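Local coordinates for protein trichothecene 3-O-acetyltransferase (Gibberella zeae, PDB 2RKV) that probably transfers the acetyl group of acetyl-coenzyme A to the 3-hydroxyl of trichothecene mycotoxins such as T-2 toxin and deoxynivalenol, as a BAHD-superfamily enzyme, at residues V276-R280 and E432-L437; A267-K271 and E325-A331. One frame throughout, in Å; residues are numbered along the deposited sequence.

Interaction 1. Residues V276-R280 and E432-L437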
ATOM      1  N   VAL A 276      10.330  13.112  18.487  1.00 17.58           N
ATOM      2  CA  VAL A 276      11.624  13.510  17.900  1.00 18.02           C
ATOM      3  C   VAL A 276      11.532  14.845  17.154  1.00 18.12           C
ATOM      4  O   VAL A 276      12.504  15.606  17.114  1.00 18.35           O
ATOM      5  CB  VAL A 276      12.295  12.414  17.012  1.00 18.29           C
ATOM      6  CG1 VAL A 276      12.439  11.100  17.782  1.00 18.14           C
ATOM      7  CG2 VAL A 276      11.531  12.213  15.719  1.00 18.52           C
ATOM      8  N   ARG A 277      10.363  15.131  16.585  1.00 18.01           N
ATOM      9  CA  ARG A 277      10.153  16.378  15.857  1.00 17.94           C
ATOM     10  C   ARG A 277      10.174  17.608  16.773  1.00 18.25           C
ATOM     11  O   ARG A 277      10.440  18.714  16.309  1.00 18.29           O
ATOM     12  CB  ARG A 277       8.877  16.324  15.014  1.00 18.06           C
ATOM     13  CG  ARG A 277       9.080  15.499  13.749  1.00 17.59           C
ATOM     14  CD  ARG A 277       7.794  15.115  13.056  1.00 18.20           C
ATOM     15  NE  ARG A 277       8.108  14.469  11.780  1.00 16.95           N
ATOM     16  CZ  ARG A 277       7.213  13.969  10.935  1.00 17.10           C
ATOM     17  NH1 ARG A 277       5.913  14.006  11.217  1.00 15.61           N
ATOM     18  NH2 ARG A 277       7.632  13.421   9.800  1.00 15.90           N
ATOM     19  N   LEU A 278       9.898  17.399  18.061  1.00 18.80           N
ATOM     20  CA  LEU A 278       9.991  18.465  19.063  1.00 19.73           C
ATOM     21  C   LEU A 278      11.387  19.075  19.120  1.00 20.66           C
ATOM     22  O   LEU A 278      11.555  20.219  19.560  1.00 20.97           O
ATOM     23  CB  LEU A 278       9.618  17.941  20.451  1.00 19.40           C
ATOM     24  CG  LEU A 278       8.133  17.746  20.758  1.00 19.37           C
ATOM     25  CD1 LEU A 278       7.984  16.928  22.031  1.00 18.42           C
ATOM     26  CD2 LEU A 278       7.406  19.087  20.876  1.00 19.97           C
ATOM     27  N   GLU A 279      12.381  18.308  18.677  1.00 21.33           N
ATOM     28  CA  GLU A 279      13.767  18.778  18.635  1.00 22.41           C
ATOM     29  C   GLU A 279      14.032  19.791  17.519  1.00 22.61           C
ATOM     30  O   GLU A 279      15.070  20.455  17.522  1.00 22.80           O
ATOM     31  CB  GLU A 279      14.739  17.597  18.547  1.00 22.46           C
ATOM     32  CG  GLU A 279      14.658  16.626  19.722  1.00 24.66           C
ATOM     33  CD  GLU A 279      14.820  17.310  21.077  1.00 27.60           C
ATOM     34  OE1 GLU A 279      15.790  18.081  21.248  1.00 27.69           O
ATOM     35  OE2 GLU A 279      13.977  17.076  21.971  1.00 28.94           O
ATOM     36  N   ARG A 280      13.098  19.927  16.580  1.00 22.70           N
ATOM     37  CA  ARG A 280      13.265  20.883  15.476  1.00 23.07           C
ATOM     38  C   ARG A 280      12.109  21.856  15.264  1.00 23.34           C
ATOM     39  O   ARG A 280      12.269  22.861  14.570  1.00 23.63           O
ATOM     40  CB  ARG A 280      13.640  20.178  14.167  1.00 23.10           C
ATOM     41  CG  ARG A 280      12.610  19.197  13.655  1.00 22.58           C
ATOM     42  CD  ARG A 280      12.981  18.717  12.261  1.00 22.93           C
ATOM     43  NE  ARG A 280      11.995  17.763  11.749  1.00 21.42           N
ATOM     44  CZ  ARG A 280      10.902  18.096  11.066  1.00 22.02           C
ATOM     45  NH1 ARG A 280      10.636  19.366  10.793  1.00 22.00           N
ATOM     46  NH2 ARG A 280      10.067  17.148  10.649  1.00 20.73           N
ATOM     47  N   GLU A 432      17.244  14.203   9.850  1.00 19.52           N
ATOM     48  CA  GLU A 432      17.373  14.575  11.257  1.00 19.78           C
ATOM     49  C   GLU A 432      16.346  13.876  12.150  1.00 19.28           C
ATOM     50  O   GLU A 432      16.658  13.522  13.281  1.00 19.36           O
ATOM     51  CB  GLU A 432      17.408  16.094  11.465  1.00 20.16           C
ATOM     52  CG  GLU A 432      16.172  16.862  11.063  1.00 21.21           C
ATOM     53  CD  GLU A 432      16.395  18.361  11.154  0.50 20.33           C
ATOM     54  OE1 GLU A 432      16.412  19.017  10.096  0.50 21.50           O
ATOM     55  OE2 GLU A 432      16.572  18.879  12.279  0.50 20.35           O
ATOM     56  N   ASP A 433      15.143  13.656  11.611  1.00 18.70           N
ATOM     57  CA  ASP A 433      14.110  12.845  12.265  1.00 18.38           C
ATOM     58  C   ASP A 433      14.498  11.371  12.343  1.00 18.18           C
ATOM     59  O   ASP A 433      14.392  10.750  13.399  1.00 17.56           O
ATOM     60  CB  ASP A 433      12.781  12.973  11.517  1.00 18.44           C
ATOM     61  CG  ASP A 433      12.106  14.315  11.735  1.00 19.18           C
ATOM     62  OD1 ASP A 433      12.621  15.147  12.520  1.00 20.50           O
ATOM     63  OD2 ASP A 433      11.055  14.541  11.110  1.00 18.02           O
ATOM     64  N   MET A 434      14.940  10.810  11.219  1.00 18.31           N
ATOM     65  CA  MET A 434      15.356   9.411  11.194  1.00 18.76           C
ATOM     66  C   MET A 434      16.496   9.126  12.175  1.00 19.00           C
ATOM     67  O   MET A 434      16.451   8.135  12.907  1.00 18.95           O
ATOM     68  CB  MET A 434      15.739   8.977   9.775  1.00 18.74           C
ATOM     69  CG  MET A 434      16.010   7.483   9.644  1.00 19.32           C
ATOM     70  SD  MET A 434      14.491   6.493   9.684  1.00 20.51           S
ATOM     71  CE  MET A 434      13.911   6.737   8.004  1.00 19.03           C
ATOM     72  N   ASP A 435      17.505  10.001  12.190  1.00 19.27           N
ATOM     73  CA  ASP A 435      18.664   9.818  13.068  1.00 19.90           C
ATOM     74  C   ASP A 435      18.266   9.873  14.539  1.00 19.23           C
ATOM     75  O   ASP A 435      18.700   9.034  15.333  1.00 19.60           O
ATOM     76  CB  ASP A 435      19.755  10.858  12.776  1.00 20.34           C
ATOM     77  CG  ASP A 435      20.399  10.674  11.411  1.00 21.86           C
ATOM     78  OD1 ASP A 435      20.405   9.539  10.881  1.00 24.33           O
ATOM     79  OD2 ASP A 435      20.900  11.680  10.865  1.00 24.29           O
ATOM     80  N   ARG A 436      17.430  10.849  14.890  1.00 19.20           N
ATOM     81  CA  ARG A 436      16.952  10.999  16.268  1.00 18.73           C
ATOM     82  C   ARG A 436      16.065   9.826  16.678  1.00 18.08           C
ATOM     83  O   ARG A 436      16.141   9.344  17.812  1.00 18.15           O
ATOM     84  CB  ARG A 436      16.202  12.317  16.448  1.00 18.97           C
ATOM     85  CG  ARG A 436      17.116  13.537  16.426  1.00 20.41           C
ATOM     86  CD  ARG A 436      16.348  14.823  16.652  1.00 22.84           C
ATOM     87  NE  ARG A 436      17.268  15.948  16.831  1.00 24.79           N
ATOM     88  CZ  ARG A 436      17.320  17.030  16.056  1.00 26.13           C
ATOM     89  NH1 ARG A 436      16.484  17.186  15.037  1.00 26.14           N
ATOM     90  NH2 ARG A 436      18.211  17.980  16.318  1.00 27.18           N
ATOM     91  N   LEU A 437      15.224   9.369  15.749  1.00 17.36           N
ATOM     92  CA  LEU A 437      14.343   8.238  16.018  1.00 16.77           C
ATOM     93  C   LEU A 437      15.155   6.996  16.352  1.00 16.99           C
ATOM     94  O   LEU A 437      14.874   6.313  17.329  1.00 16.76           O
ATOM     95  CB  LEU A 437      13.410   7.970  14.829  1.00 16.45           C
ATOM     96  CG  LEU A 437      12.222   7.041  15.089  1.00 16.04           C
ATOM     97  CD1 LEU A 437      11.250   7.646  16.091  1.00 15.64           C
ATOM     98  CD2 LEU A 437      11.520   6.730  13.773  1.00 16.33           C
TER
HETATM   99  O   HOH W   1      13.826  16.155  14.724  1.00 20.17           O
HETATM  100  O   HOH W   2      10.469  13.555   8.639  1.00 15.80           O
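Asp433 is clasped by two arginines. Arg280 meets it side-on with two nitrogens: NE reaches OD1 at 2.8 Å, and NH2 bonds OD2, both on the syn side though tilted out of the carboxylate plane. The paired N-H groups match the two oxygens, which is why arginine suits the place. Arg277 NE lies 3.0 Å from the same OD2 but approaches from above the carboxylate plane, along a nearly straight bond of 171°. The Arg277 chain, extended from CG to NE (chi3 173°), brings NE back to Asp433 although its CB starts out pointing away from 432-437. This salt-bridge network ties the last part of helix 261-277 and the turn after it to helix 431-439, which directly follows strand 423-430 of the seven-stranded mixed sheet. Beside it, Val276 CB packs 3.9 Å from Arg436 CB, and CG1 touches Leu437 CD1. Glu279 CB sits over one face of the Arg436 guanidinium, toward its rim, while Arg436 NH1 makes a salt bridge with Glu432 OE2, one helical turn earlier. A water donates to Val276 O and Asp433 OD1 and accepts from Arg436 NH1. Further out, Ser374 O and Ser410 OG hold Arg277 NH1 and NH2, while Ser372 O takes Arg280 NH2.

Interaction 2. Residues A267-K271 and E325-A331; sequences AFIWK and ESLGATA
Ala267 CB presses against helix 327-335 one turn in, 3.5 Å from Ala331 N and 3.9 Å from Ala331 CB. Helical segments 267-271 and 327-331 cross at 108°, axes 9.0 Å apart, and the small alanines let Ala267 CA come within 5.0 Å of Ala331 CA. Leu327 flanks this centre: CG stands anti to the backbone N, chi1 -170°, bringing CD1 within 3.5 Å of Phe268 N and near the edge of the Phe268 ring. Helix 238-249 packs on both residues through Leu244. Thr330 serves two neighbourhoods, its methyl CG2 touching Ala267 CB and lying 3.6 Å from Trp270 CE3, its hydroxyl turned to the polar edge. There Lys271, extended as far as CD and then bent, brings NZ to Thr330 OG1 and, from above the carbonyl plane, to Glu325 O at 2.7 Å, with a weak bond to Ser326 O. Ile322 O is a further acceptor; the ammonium thus shares its three N-H groups among several oxygens, which suits a long lysine. Ser326 is the N-cap of helix 327-335, its OG accepting from Ala329 N. Glu325, also salt-bridged to Arg333, fixes the threonine hydroxyl: Thr330 OG1 donates to Glu325 OE2, 2.7 Å away, on the anti side of the carboxylate.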
ATOM      1  N   ALA A 267      -0.402   4.464  16.557  1.00 10.82           N
ATOM      2  CA  ALA A 267      -0.342   5.514  17.584  1.00 11.37           C
ATOM      3  C   ALA A 267       1.083   5.728  18.099  1.00 11.72           C
ATOM      4  O   ALA A 267       1.519   6.874  18.297  1.00 12.14           O
ATOM      5  CB  ALA A 267      -1.268   5.168  18.740  1.00 11.41           C
ATOM      6  N   PHE A 268       1.795   4.623  18.312  1.00 11.42           N
ATOM      7  CA  PHE A 268       3.163   4.645  18.820  1.00 11.95           C
ATOM      8  C   PHE A 268       4.082   5.370  17.837  1.00 12.39           C
ATOM      9  O   PHE A 268       4.975   6.125  18.230  1.00 12.49           O
ATOM     10  CB  PHE A 268       3.642   3.208  19.073  1.00 12.05           C
ATOM     11  CG  PHE A 268       5.043   3.112  19.598  1.00 12.08           C
ATOM     12  CD1 PHE A 268       5.339   3.477  20.912  1.00 13.29           C
ATOM     13  CD2 PHE A 268       6.071   2.637  18.780  1.00 12.94           C
ATOM     14  CE1 PHE A 268       6.648   3.376  21.399  1.00 13.83           C
ATOM     15  CE2 PHE A 268       7.380   2.530  19.257  1.00 12.65           C
ATOM     16  CZ  PHE A 268       7.668   2.909  20.570  1.00 13.15           C
ATOM     17  N   ILE A 269       3.846   5.149  16.549  1.00 11.91           N
ATOM     18  CA  ILE A 269       4.637   5.815  15.516  1.00 12.30           C
ATOM     19  C   ILE A 269       4.355   7.321  15.466  1.00 12.34           C
ATOM     20  O   ILE A 269       5.296   8.125  15.389  1.00 12.45           O
ATOM     21  CB  ILE A 269       4.458   5.126  14.135  1.00 12.00           C
ATOM     22  CG1 ILE A 269       5.143   3.755  14.162  1.00 13.02           C
ATOM     23  CG2 ILE A 269       5.055   5.977  13.029  1.00 13.58           C
ATOM     24  CD1 ILE A 269       4.762   2.843  12.989  1.00 12.26           C
ATOM     25  N   TRP A 270       3.075   7.698  15.530  1.00 11.98           N
ATOM     26  CA  TRP A 270       2.689   9.113  15.532  1.00 11.94           C
ATOM     27  C   TRP A 270       3.314   9.814  16.737  1.00 12.18           C
ATOM     28  O   TRP A 270       3.885  10.903  16.608  1.00 12.20           O
ATOM     29  CB  TRP A 270       1.166   9.260  15.560  1.00 11.57           C
ATOM     30  CG  TRP A 270       0.647  10.644  15.237  1.00 11.66           C
ATOM     31  CD1 TRP A 270       1.349  11.707  14.718  1.00 11.81           C
ATOM     32  CD2 TRP A 270      -0.709  11.084  15.362  1.00 11.42           C
ATOM     33  NE1 TRP A 270       0.504  12.784  14.530  1.00 11.62           N
ATOM     34  CE2 TRP A 270      -0.762  12.428  14.920  1.00 10.97           C
ATOM     35  CE3 TRP A 270      -1.890  10.473  15.817  1.00 10.69           C
ATOM     36  CZ2 TRP A 270      -1.956  13.174  14.919  1.00 11.41           C
ATOM     37  CZ3 TRP A 270      -3.071  11.211  15.813  1.00 11.13           C
ATOM     38  CH2 TRP A 270      -3.093  12.549  15.371  1.00 11.80           C
ATOM     39  N   LYS A 271       3.235   9.158  17.891  1.00 12.66           N
ATOM     40  CA  LYS A 271       3.794   9.704  19.133  1.00 13.06           C
ATOM     41  C   LYS A 271       5.318   9.838  19.051  1.00 13.50           C
ATOM     42  O   LYS A 271       5.878  10.889  19.409  1.00 13.35           O
ATOM     43  CB  LYS A 271       3.383   8.824  20.311  1.00 13.10           C
ATOM     44  CG  LYS A 271       3.874   9.317  21.676  1.00 13.19           C
ATOM     45  CD  LYS A 271       3.348   8.433  22.805  1.00 13.02           C
ATOM     46  CE  LYS A 271       1.815   8.279  22.788  1.00 13.28           C
ATOM     47  NZ  LYS A 271       1.033   9.557  22.776  1.00 12.66           N
ATOM     48  N   GLU A 325       0.678  12.929  25.415  1.00 16.05           N
ATOM     49  CA  GLU A 325      -0.475  12.161  25.884  1.00 15.63           C
ATOM     50  C   GLU A 325      -0.154  10.660  25.953  1.00 15.02           C
ATOM     51  O   GLU A 325       0.872  10.221  25.421  1.00 15.00           O
ATOM     52  CB  GLU A 325      -1.698  12.441  25.012  1.00 15.69           C
ATOM     53  CG  GLU A 325      -1.622  11.822  23.615  1.00 15.22           C
ATOM     54  CD  GLU A 325      -2.821  12.157  22.743  1.00 15.84           C
ATOM     55  OE1 GLU A 325      -3.681  12.972  23.157  1.00 15.71           O
ATOM     56  OE2 GLU A 325      -2.899  11.598  21.625  1.00 15.30           O
ATOM     57  N   SER A 326      -1.014   9.881  26.619  1.00 14.44           N
ATOM     58  CA  SER A 326      -0.804   8.434  26.742  1.00 13.78           C
ATOM     59  C   SER A 326      -0.903   7.742  25.381  1.00 13.09           C
ATOM     60  O   SER A 326      -1.456   8.308  24.433  1.00 13.09           O
ATOM     61  CB  SER A 326      -1.835   7.812  27.685  1.00 14.02           C
ATOM     62  OG  SER A 326      -3.135   7.882  27.126  1.00 13.34           O
ATOM     63  N   LEU A 327      -0.380   6.520  25.298  1.00 12.43           N
ATOM     64  CA  LEU A 327      -0.501   5.739  24.058  1.00 11.95           C
ATOM     65  C   LEU A 327      -1.965   5.462  23.734  1.00 11.42           C
ATOM     66  O   LEU A 327      -2.384   5.549  22.575  1.00 11.42           O
ATOM     67  CB  LEU A 327       0.275   4.423  24.143  1.00 12.16           C
ATOM     68  CG  LEU A 327       0.395   3.656  22.813  1.00 11.80           C
ATOM     69  CD1 LEU A 327       1.052   4.521  21.734  1.00 14.51           C
ATOM     70  CD2 LEU A 327       1.133   2.324  22.987  1.00 11.58           C
ATOM     71  N   GLY A 328      -2.738   5.129  24.766  1.00 10.97           N
ATOM     72  CA  GLY A 328      -4.167   4.888  24.628  1.00 11.18           C
ATOM     73  C   GLY A 328      -4.951   6.092  24.146  1.00 11.40           C
ATOM     74  O   GLY A 328      -5.895   5.945  23.369  1.00 11.67           O
ATOM     75  N   ALA A 329      -4.576   7.288  24.613  1.00 11.26           N
ATOM     76  CA  ALA A 329      -5.201   8.519  24.135  1.00 11.53           C
ATOM     77  C   ALA A 329      -5.004   8.651  22.622  1.00 11.54           C
ATOM     78  O   ALA A 329      -5.942   8.971  21.900  1.00 12.11           O
ATOM     79  CB  ALA A 329      -4.635   9.744  24.861  1.00 11.97           C
ATOM     80  N   THR A 330      -3.789   8.357  22.152  1.00 11.33           N
ATOM     81  CA  THR A 330      -3.472   8.493  20.726  1.00 11.49           C
ATOM     82  C   THR A 330      -4.178   7.402  19.914  1.00 11.43           C
ATOM     83  O   THR A 330      -4.749   7.675  18.846  1.00 11.52           O
ATOM     84  CB  THR A 330      -1.961   8.471  20.479  1.00 11.64           C
ATOM     85  OG1 THR A 330      -1.321   9.418  21.354  1.00 11.77           O
ATOM     86  CG2 THR A 330      -1.671   8.842  19.038  1.00 11.60           C
ATOM     87  N   ALA A 331      -4.168   6.178  20.436  1.00 11.42           N
ATOM     88  CA  ALA A 331      -4.820   5.055  19.750  1.00 10.94           C
ATOM     89  C   ALA A 331      -6.328   5.277  19.664  1.00 10.69           C
ATOM     90  O   ALA A 331      -6.960   4.945  18.656  1.00 10.52           O
ATOM     91  CB  ALA A 331      -4.504   3.734  20.441  1.00 10.97           C
TER

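Interactions 1 and 2 share helix 261-277: residues 267-271 meet the first turns of helix 327-335 and the residues just before it, and residues 276-280 meet helix 431-439. Their centres lie about 17 Å apart and their nearest atoms about 5 Å, without touching. Both partners come later in the chain, and the four segments alternate along it. Neither contact includes a residue of the observed ligand pockets. In interaction 1 the Arg277 side chain is about 13 Å from the bound T-2 toxin; in interaction 2 the Ala331 side chain is about 10 Å from coenzyme A. Thr261, where the shared helix begins, itself belongs to the coenzyme A pocket.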